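Local coordinates for protein pyridoxine 4-oxidase (Mesorhizobium loti, PDB 4HA6) that oxidises pyridoxine at its 4-hydroxymethyl group with oxygen as acceptor, using bound FAD, as a member of the GMC oxidoreductase family, at residues His313-Ala318 with Cys337-Ile342; Asn298-Arg303 with Tyr356-Gly361; Ile143-Asp148 with Pro182-Ile187. All coordinates share one frame; numbering follows the deposited sequence.

Contact 1: residues His313-Ala318 with Cys337-Ile342; sequences HSESMA and CGVAPI. With PXM (4-(aminomethyl)-5-(hydroxymethyl)-2-methylpyridin-3-ol), chain J.
Val-339 and His-313 form the tight end of this antiparallel pairing: the amide N of Val-339 donates to O of His-313 at 2.8 Å, arriving nearly along the C=O axis. CG2 of Val-339 also touches this oxygen, 3.3 Å away. That methyl lies anti to the carbonyl carbon, the branch CG1 being anti to the backbone N (chi1 -171°), and it also meets CG of Glu-315 at 3.8 Å where the two side chains cross obliquely. The extended Glu-315 chain runs past the valine to a carboxylate whose oxygens are taken by Ser-309 OG and Ser-151 N. Further along, Cys-337 N donates to O of Ser-316 at 2.9 Å, tilted from the carbonyl plane, whereas the bond from Glu-315 N to O of Cys-337 is weak at 3.5 Å. Between the Val-339 bond and this weak one, Ser-314 pairs with Gly-338, a non-hydrogen-bonded position where the glycine brings no side chain. Leu-153 and Phe-157 of helix 152-163 pack on the side chain of Cys-337. The looser, partly exposed end holds His-313 and Ala-340, whose side chains come no nearer than CB to CB, 4.5 Å; the imidazole NE2 is bonded to Ala-46 O. On the face of Ser-314 lies pyridoxamine. OG of Ser-314, anti to the backbone N (chi1 -173°), is 3.0 Å from C6 of the ligand, a close approach to a ring carbon and not a hydrogen bond; this buried hydroxyl finds no polar partner in the model. The ligand is hydrogen-bonded to His-444 O and His-445 ND1. The chemistry therefore suggests that this strand, held by backbone bonds, bounds the substrate pocket at Ser-314 by shape more than by polar grip.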
loop_
_atom_site.group_PDB
_atom_site.type_symbol
_atom_site.label_atom_id
_atom_site.label_comp_id
_atom_site.label_asym_id
_atom_site.label_seq_id
_atom_site.Cartn_x
_atom_site.Cartn_y
_atom_site.Cartn_z
ATOM N N HIS A 313 -10.873 13.538 1.215
ATOM C CA HIS A 313 -10.239 14.491 0.282
ATOM C C HIS A 313 -9.988 13.963 -1.135
ATOM O O HIS A 313 -10.180 14.684 -2.122
ATOM C CB HIS A 313 -8.944 15.090 0.862
ATOM C CG HIS A 313 -9.106 15.665 2.235
ATOM N ND1 HIS A 313 -9.703 16.885 2.466
ATOM C CD2 HIS A 313 -8.741 15.187 3.450
ATOM C CE1 HIS A 313 -9.703 17.132 3.766
ATOM N NE2 HIS A 313 -9.126 16.118 4.384
ATOM N N SER A 314 -9.537 12.719 -1.235
ATOM C CA SER A 314 -9.299 12.097 -2.533
ATOM C C SER A 314 -10.399 11.077 -2.764
ATOM O O SER A 314 -10.244 9.900 -2.436
ATOM C CB SER A 314 -7.944 11.408 -2.540
ATOM O OG SER A 314 -7.631 10.941 -3.836
ATOM N N GLU A 315 -11.507 11.541 -3.333
ATOM C CA GLU A 315 -12.770 10.833 -3.238
ATOM C C GLU A 315 -13.053 9.887 -4.393
ATOM O O GLU A 315 -13.868 8.972 -4.248
ATOM C CB GLU A 315 -13.925 11.837 -3.106
ATOM C CG GLU A 315 -13.749 12.850 -1.986
ATOM C CD GLU A 315 -15.046 13.542 -1.609
ATOM O OE1 GLU A 315 -16.022 13.449 -2.384
ATOM O OE2 GLU A 315 -15.087 14.164 -0.524
ATOM N N SER A 316 -12.394 10.097 -5.532
ATOM C CA SER A 316 -12.736 9.333 -6.737
ATOM C C SER A 316 -11.549 9.128 -7.691
ATOM O O SER A 316 -11.130 10.066 -8.381
ATOM C CB SER A 316 -13.884 10.033 -7.478
ATOM O OG SER A 316 -14.308 9.289 -8.608
ATOM N N MET A 317 -11.010 7.909 -7.717
ATOM C CA MET A 317 -10.051 7.509 -8.744
ATOM C C MET A 317 -10.814 7.023 -9.948
ATOM O O MET A 317 -11.774 6.253 -9.802
ATOM C CB MET A 317 -9.191 6.339 -8.272
ATOM C CG MET A 317 -8.341 6.616 -7.071
ATOM S SD MET A 317 -7.384 8.073 -7.397
ATOM C CE MET A 317 -8.239 9.167 -6.256
ATOM N N ALA A 318 -10.384 7.449 -11.132
ATOM C CA ALA A 318 -10.915 6.901 -12.369
ATOM C C ALA A 318 -9.789 6.153 -13.072
ATOM O O ALA A 318 -8.877 6.781 -13.616
ATOM C CB ALA A 318 -11.447 8.011 -13.261
ATOM N N CYS A 337 -9.759 12.663 -8.409
ATOM C CA CYS A 337 -10.235 13.995 -8.068
ATOM C C CYS A 337 -9.835 14.368 -6.642
ATOM O O CYS A 337 -10.409 13.850 -5.686
ATOM C CB CYS A 337 -11.754 14.065 -8.219
ATOM S SG CYS A 337 -12.423 15.686 -7.798
ATOM N N GLY A 338 -8.843 15.247 -6.498
ATOM C CA GLY A 338 -8.424 15.716 -5.183
ATOM C C GLY A 338 -9.179 16.975 -4.782
ATOM O O GLY A 338 -8.905 18.060 -5.303
ATOM N N VAL A 339 -10.133 16.842 -3.862
ATOM C CA VAL A 339 -10.892 17.999 -3.378
ATOM C C VAL A 339 -9.975 19.065 -2.730
ATOM O O VAL A 339 -10.286 20.260 -2.742
ATOM C CB VAL A 339 -12.050 17.571 -2.431
ATOM C CG1 VAL A 339 -12.969 18.762 -2.113
ATOM C CG2 VAL A 339 -12.857 16.422 -3.054
ATOM N N ALA A 340 -8.834 18.624 -2.198
ATOM C CA ALA A 340 -7.791 19.534 -1.706
ATOM C C ALA A 340 -6.802 19.911 -2.814
ATOM O O ALA A 340 -6.430 19.069 -3.631
ATOM C CB ALA A 340 -7.052 18.904 -0.559
ATOM N N PRO A 341 -6.358 21.177 -2.828
ATOM C CA PRO A 341 -5.435 21.690 -3.858
ATOM C C PRO A 341 -4.004 21.131 -3.719
ATOM O O PRO A 341 -3.071 21.879 -3.431
ATOM C CB PRO A 341 -5.446 23.204 -3.610
ATOM C CG PRO A 341 -5.795 23.342 -2.140
ATOM C CD PRO A 341 -6.759 22.217 -1.858
ATOM N N ILE A 342 -3.847 19.832 -3.954
ATOM C CA ILE A 342 -2.598 19.122 -3.680
ATOM C C ILE A 342 -1.488 19.337 -4.728
ATOM O O ILE A 342 -1.670 19.041 -5.902
ATOM C CB ILE A 342 -2.884 17.611 -3.511
ATOM C CG1 ILE A 342 -3.747 17.379 -2.263
ATOM C CG2 ILE A 342 -1.588 16.809 -3.460
ATOM C CD1 ILE A 342 -4.003 15.916 -1.931
HETATM N N1 PXM J . -4.129 10.102 -2.449
HETATM C C2 PXM J . -3.002 9.594 -1.952
HETATM C C2A PXM J . -1.724 10.371 -1.913
HETATM C C3 PXM J . -3.074 8.298 -1.465
HETATM O O3 PXM J . -1.938 7.723 -0.939
HETATM C C4 PXM J . -4.272 7.552 -1.502
HETATM C C5 PXM J . -5.436 8.164 -2.054
HETATM C C5A PXM J . -6.815 7.543 -2.166
HETATM O O5 PXM J . -6.905 6.162 -2.204
HETATM C C6 PXM J . -5.301 9.476 -2.522
HETATM C C4A PXM J . -4.227 6.157 -0.946
HETATM N N4 PXM J . -3.133 5.369 -1.433
#

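Contact 2: residues Asn298-Arg303 with Tyr356-Gly361; sequences NLYAAR and YSLLFG
Tyr-300 and Tyr-356 exchange both backbone bonds of an antiparallel hydrogen-bonded pair: N of Tyr-300 reaches O of Tyr-356 at 2.8 Å, nearly straight at 170°, and N of Tyr-356 returns to O of Tyr-300 at 3.1 Å. Two residues on, Asn-298 and Leu-358 repeat the pattern, each amide N lying 2.9 Å from the other's O. Leu-299 and Ser-357 form the non-hydrogen-bonded pair between them. On the face carrying Tyr-300, its OH donates to OD1 of Asn-298 at 2.6 Å, coming from above the carboxamide plane; OD1 is also bonded to Ser-405 OG, while ND2 goes to Leu-423 O and Glu-421 OE1, so the buried amide is held at both ends. Packing begins where CB of Tyr-300 sits over one face of the Tyr-356 ring, a CH-pi contact 3.9 Å from the centroid. The Tyr-356 ring gets there because CG stands between backbone N and carbonyl carbon (chi1 55°), folding the ring back over the partner strand. The two rings are near parallel, planes 20° apart, but slid so far that they barely overlap. Ala-302 CB lies at the edge of the Tyr-356 ring, and CE2 of Tyr-300 presses on CG of Leu-358 at 3.6 Å. An alanine in place of Tyr-356 would probably leave CB of Tyr-300 without the ring face it packs on and Ala-302 CB without its neighbour at the ring edge, opening a gap beside strand 418-421. At the far end, N of Asn-298 comes to the edge of the Phe-360 ring, 3.7 Å from CE1. Strand 418-421 borders strand 293-302 on its other side, strand 333-338 pairs with strand 355-362 on the side away from 293-302, His-410 meets the Tyr-300 ring edge-to-face, and helices 392-409 and 430-440 pack on Phe-360.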
loop_
_atom_site.group_PDB
_atom_site.type_symbol
_atom_site.label_atom_id
_atom_site.label_comp_id
_atom_site.label_asym_id
_atom_site.label_seq_id
_atom_site.Cartn_x
_atom_site.Cartn_y
_atom_site.Cartn_z
ATOM N N ASN A 298 -2.523 18.220 -11.723
ATOM C CA ASN A 298 -3.253 19.027 -12.702
ATOM C C ASN A 298 -4.122 19.996 -11.869
ATOM O O ASN A 298 -5.279 19.698 -11.551
ATOM C CB ASN A 298 -4.098 18.094 -13.585
ATOM C CG ASN A 298 -4.682 18.780 -14.806
ATOM O OD1 ASN A 298 -5.580 18.232 -15.459
ATOM N ND2 ASN A 298 -4.172 19.967 -15.136
ATOM N N LEU A 299 -3.526 21.130 -11.485
ATOM C CA LEU A 299 -4.086 22.065 -10.504
ATOM C C LEU A 299 -5.005 23.091 -11.170
ATOM O O LEU A 299 -4.592 23.755 -12.129
ATOM C CB LEU A 299 -2.934 22.817 -9.825
ATOM C CG LEU A 299 -3.001 23.325 -8.381
ATOM C CD1 LEU A 299 -2.550 24.799 -8.283
ATOM C CD2 LEU A 299 -4.356 23.087 -7.723
ATOM N N TYR A 300 -6.227 23.234 -10.653
ATOM C CA TYR A 300 -7.217 24.180 -11.206
ATOM C C TYR A 300 -7.653 25.248 -10.206
ATOM O O TYR A 300 -8.064 24.935 -9.082
ATOM C CB TYR A 300 -8.471 23.431 -11.683
ATOM C CG TYR A 300 -8.208 22.508 -12.840
ATOM C CD1 TYR A 300 -8.343 22.959 -14.147
ATOM C CD2 TYR A 300 -7.791 21.187 -12.631
ATOM C CE1 TYR A 300 -8.086 22.120 -15.233
ATOM C CE2 TYR A 300 -7.531 20.335 -13.711
ATOM C CZ TYR A 300 -7.682 20.815 -15.008
ATOM O OH TYR A 300 -7.433 19.998 -16.088
ATOM N N ALA A 301 -7.594 26.509 -10.618
ATOM C CA ALA A 301 -8.191 27.574 -9.820
ATOM C C ALA A 301 -9.699 27.351 -9.815
ATOM O O ALA A 301 -10.288 27.054 -10.864
ATOM C CB ALA A 301 -7.854 28.943 -10.418
ATOM N N ALA A 302 -10.334 27.485 -8.651
ATOM C CA ALA A 302 -11.783 27.274 -8.577
ATOM C C ALA A 302 -12.570 28.564 -8.793
ATOM O O ALA A 302 -12.152 29.637 -8.347
ATOM C CB ALA A 302 -12.176 26.615 -7.266
ATOM N N ARG A 303 -13.714 28.432 -9.463
ATOM C CA ARG A 303 -14.599 29.546 -9.801
ATOM C C ARG A 303 -15.393 29.989 -8.571
ATOM O O ARG A 303 -15.991 31.066 -8.553
ATOM C CB ARG A 303 -15.573 29.113 -10.912
ATOM C CG ARG A 303 -16.218 30.263 -11.668
ATOM C CD ARG A 303 -17.180 29.761 -12.736
ATOM N NE ARG A 303 -18.185 28.928 -12.125
ATOM C CZ ARG A 303 -19.346 29.381 -11.670
ATOM N NH1 ARG A 303 -19.676 30.670 -11.793
ATOM N NH2 ARG A 303 -20.183 28.533 -11.107
ATOM N N TYR A 356 -8.499 23.118 -6.667
ATOM C CA TYR A 356 -8.525 21.665 -6.541
ATOM C C TYR A 356 -7.549 21.090 -7.551
ATOM O O TYR A 356 -7.224 21.740 -8.555
ATOM C CB TYR A 356 -9.924 21.107 -6.780
ATOM C CG TYR A 356 -10.549 21.503 -8.111
ATOM C CD1 TYR A 356 -11.273 22.685 -8.238
ATOM C CD2 TYR A 356 -10.451 20.672 -9.222
ATOM C CE1 TYR A 356 -11.858 23.041 -9.444
ATOM C CE2 TYR A 356 -11.028 21.021 -10.435
ATOM C CZ TYR A 356 -11.727 22.207 -10.539
ATOM O OH TYR A 356 -12.310 22.563 -11.741
ATOM N N SER A 357 -7.057 19.889 -7.265
ATOM C CA SER A 357 -6.105 19.227 -8.139
ATOM C C SER A 357 -6.701 17.932 -8.644
ATOM O O SER A 357 -7.409 17.239 -7.910
ATOM C CB SER A 357 -4.809 18.894 -7.392
ATOM O OG SER A 357 -4.014 20.038 -7.174
ATOM N N LEU A 358 -6.424 17.621 -9.906
ATOM C CA LEU A 358 -6.665 16.289 -10.429
ATOM C C LEU A 358 -5.312 15.593 -10.374
ATOM O O LEU A 358 -4.310 16.114 -10.879
ATOM C CB LEU A 358 -7.186 16.332 -11.864
ATOM C CG LEU A 358 -8.435 17.164 -12.168
ATOM C CD1 LEU A 358 -9.009 16.734 -13.497
ATOM C CD2 LEU A 358 -9.486 17.071 -11.074
ATOM N N LEU A 359 -5.277 14.436 -9.732
ATOM C CA LEU A 359 -4.041 13.703 -9.581
ATOM C C LEU A 359 -4.002 12.682 -10.704
ATOM O O LEU A 359 -5.046 12.169 -11.124
ATOM C CB LEU A 359 -4.006 13.038 -8.209
ATOM C CG LEU A 359 -4.327 14.011 -7.069
ATOM C CD1 LEU A 359 -4.443 13.291 -5.742
ATOM C CD2 LEU A 359 -3.276 15.116 -6.987
ATOM N N PHE A 360 -2.816 12.414 -11.230
ATOM C CA PHE A 360 -2.712 11.532 -12.394
ATOM C C PHE A 360 -1.528 10.606 -12.167
ATOM O O PHE A 360 -0.495 11.020 -11.589
ATOM C CB PHE A 360 -2.597 12.343 -13.699
ATOM C CG PHE A 360 -1.443 13.316 -13.712
ATOM C CD1 PHE A 360 -1.608 14.622 -13.252
ATOM C CD2 PHE A 360 -0.183 12.912 -14.164
ATOM C CE1 PHE A 360 -0.536 15.525 -13.240
ATOM C CE2 PHE A 360 0.904 13.809 -14.164
ATOM C CZ PHE A 360 0.721 15.117 -13.694
ATOM N N GLY A 361 -1.681 9.344 -12.562
ATOM C CA GLY A 361 -0.659 8.348 -12.261
ATOM C C GLY A 361 -0.686 7.227 -13.279
ATOM O O GLY A 361 -1.569 7.207 -14.142
#

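Contact 3: residues Ile143-Asp148 with Pro182-Ile187; sequences IHLPAD and PNSLNI
The side chain of His-144 leans on the backbone of Ile-187, with CB 3.5 Å from O of Ile-187 and that oxygen oblique to the imidazole. One face of the ring is covered from its own segment by N of Pro-146, about 4.0 Å above the ring centre, and NE2 is bonded to the carboxylate of Glu-149. The carboxamide of Asn-186 lies side by side with Ile-143, its ND2 being 3.3 Å from CD1 of the isoleucine while donating to Pro-142 O. Two backbone bonds join the segments in a single antiparallel bridge: N of His-144 to O of Leu-185 at 2.7 Å, and N of Leu-185 to O of His-144 at 2.9 Å, both in the carbonyl plane. CA of Ser-184 adds a CA-H...O contact to O of His-144. Beyond the bridge CG of Pro-146 meets CD1 of Leu-185 at 3.9 Å, the side chains crossing at about a right angle, and O of Pro-146 faces CG of Pro-182. With the N and O of His-144 and Leu-185 paired, Asn-183 points away from segment 143-148; its OD1 accepts from Met-317 N, and its side chain, about 4 Å from pyridoxamine by nearest atoms, probably helps shape the substrate site.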
loop_
_atom_site.group_PDB
_atom_site.type_symbol
_atom_site.label_atom_id
_atom_site.label_comp_id
_atom_site.label_asym_id
_atom_site.label_seq_id
_atom_site.Cartn_x
_atom_site.Cartn_y
_atom_site.Cartn_z
ATOM N N ILE A 143 -16.746 -2.129 4.428
ATOM C CA ILE A 143 -16.499 -1.409 3.188
ATOM C C ILE A 143 -17.682 -0.465 2.962
ATOM O O ILE A 143 -18.834 -0.905 2.888
ATOM C CB ILE A 143 -16.371 -2.353 1.959
ATOM C CG1 ILE A 143 -15.545 -3.608 2.284
ATOM C CG2 ILE A 143 -15.824 -1.579 0.737
ATOM C CD1 ILE A 143 -14.169 -3.325 2.920
ATOM N N HIS A 144 -17.402 0.829 2.846
ATOM C CA HIS A 144 -18.466 1.821 2.677
ATOM C C HIS A 144 -18.496 2.319 1.238
ATOM O O HIS A 144 -17.443 2.599 0.650
ATOM C CB HIS A 144 -18.225 2.977 3.657
ATOM C CG HIS A 144 -19.145 4.149 3.486
ATOM N ND1 HIS A 144 -20.505 4.018 3.289
ATOM C CD2 HIS A 144 -18.895 5.482 3.517
ATOM C CE1 HIS A 144 -21.050 5.220 3.195
ATOM N NE2 HIS A 144 -20.096 6.125 3.331
ATOM N N LEU A 145 -19.698 2.407 0.671
ATOM C CA LEU A 145 -19.900 2.965 -0.666
ATOM C C LEU A 145 -20.517 4.352 -0.511
ATOM O O LEU A 145 -21.718 4.473 -0.274
ATOM C CB LEU A 145 -20.850 2.081 -1.491
ATOM C CG LEU A 145 -20.425 0.656 -1.870
ATOM C CD1 LEU A 145 -21.485 -0.054 -2.714
ATOM C CD2 LEU A 145 -19.095 0.659 -2.595
ATOM N N PRO A 146 -19.697 5.406 -0.634
ATOM C CA PRO A 146 -20.234 6.749 -0.398
ATOM C C PRO A 146 -21.194 7.158 -1.509
ATOM O O PRO A 146 -20.964 6.804 -2.667
ATOM C CB PRO A 146 -18.981 7.634 -0.436
ATOM C CG PRO A 146 -17.819 6.690 -0.170
ATOM C CD PRO A 146 -18.245 5.428 -0.877
ATOM N N ALA A 147 -22.253 7.883 -1.163
ATOM C CA ALA A 147 -23.151 8.451 -2.170
ATOM C C ALA A 147 -23.547 9.871 -1.766
ATOM O O ALA A 147 -23.039 10.854 -2.319
ATOM C CB ALA A 147 -24.378 7.572 -2.366
ATOM N N ASP A 148 -24.442 9.972 -0.790
ATOM C CA ASP A 148 -24.916 11.267 -0.335
ATOM C C ASP A 148 -23.768 12.178 0.081
ATOM O O ASP A 148 -23.781 13.362 -0.215
ATOM C CB ASP A 148 -25.889 11.094 0.831
ATOM C CG ASP A 148 -27.270 10.670 0.377
ATOM O OD1 ASP A 148 -27.374 10.006 -0.677
ATOM O OD2 ASP A 148 -28.251 11.005 1.079
ATOM N N PRO A 182 -17.254 6.871 -6.895
ATOM C CA PRO A 182 -16.570 7.262 -5.658
ATOM C C PRO A 182 -15.743 6.083 -5.156
ATOM O O PRO A 182 -16.181 4.937 -5.316
ATOM C CB PRO A 182 -17.725 7.515 -4.673
ATOM C CG PRO A 182 -18.938 7.739 -5.526
ATOM C CD PRO A 182 -18.724 6.910 -6.769
ATOM N N ASN A 183 -14.577 6.342 -4.567
ATOM C CA ASN A 183 -13.795 5.274 -3.955
ATOM C C ASN A 183 -14.562 4.614 -2.825
ATOM O O ASN A 183 -15.194 5.300 -2.023
ATOM C CB ASN A 183 -12.483 5.823 -3.386
ATOM C CG ASN A 183 -11.652 6.547 -4.428
ATOM O OD1 ASN A 183 -11.742 6.249 -5.612
ATOM N ND2 ASN A 183 -10.844 7.510 -3.987
ATOM N N SER A 184 -14.517 3.286 -2.758
ATOM C CA SER A 184 -14.989 2.579 -1.573
ATOM C C SER A 184 -14.017 2.878 -0.440
ATOM O O SER A 184 -12.820 3.057 -0.691
ATOM C CB SER A 184 -15.065 1.073 -1.831
ATOM O OG SER A 184 -15.941 0.786 -2.923
ATOM N N LEU A 185 -14.527 2.940 0.792
ATOM C CA LEU A 185 -13.722 3.377 1.939
ATOM C C LEU A 185 -13.904 2.485 3.169
ATOM O O LEU A 185 -15.002 1.964 3.407
ATOM C CB LEU A 185 -14.082 4.810 2.322
ATOM C CG LEU A 185 -13.843 5.921 1.303
ATOM C CD1 LEU A 185 -14.498 7.198 1.773
ATOM C CD2 LEU A 185 -12.361 6.135 1.114
ATOM N N ASN A 186 -12.839 2.315 3.952
ATOM C CA ASN A 186 -12.962 1.608 5.227
ATOM C C ASN A 186 -13.371 2.588 6.307
ATOM O O ASN A 186 -12.531 3.044 7.094
ATOM C CB ASN A 186 -11.666 0.902 5.638
ATOM C CG ASN A 186 -11.242 -0.184 4.661
ATOM O OD1 ASN A 186 -10.049 -0.350 4.392
ATOM N ND2 ASN A 186 -12.214 -0.934 4.129
ATOM N N ILE A 187 -14.662 2.915 6.318
ATOM C CA ILE A 187 -15.255 3.852 7.271
ATOM C C ILE A 187 -16.561 3.230 7.762
ATOM O O ILE A 187 -17.275 2.580 6.990
ATOM C CB ILE A 187 -15.543 5.231 6.609
ATOM C CG1 ILE A 187 -14.251 5.887 6.113
ATOM C CG2 ILE A 187 -16.248 6.180 7.572
ATOM C CD1 ILE A 187 -14.453 7.274 5.492
#

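Along the chain contact 3 closes first; contact 2 then encloses contact 1, whose strands 314-320 and 333-338 lie in the loop between strands 293-302 and 355-362. Contacts 1 and 2 have centres 8 Å apart and belong to one antiparallel sheet, in which strands 333-338 and 355-362 are neighbours; Gly-338 N probably bonds Ser-357 O, and Ser-357 OG likewise reaches Ile-342 O. Contact 3, centred 14 Å from contact 1, touches it through Asn-183, whose N and OD1 pair with Glu-315 O and Met-317 N. Contacts 2 and 3 do not touch, with centres 22 Å apart. The sheet thus runs from contact 2 to a substrate pocket lined by Ser-314 of contact 1 and probably approached by Asn-183 of contact 3.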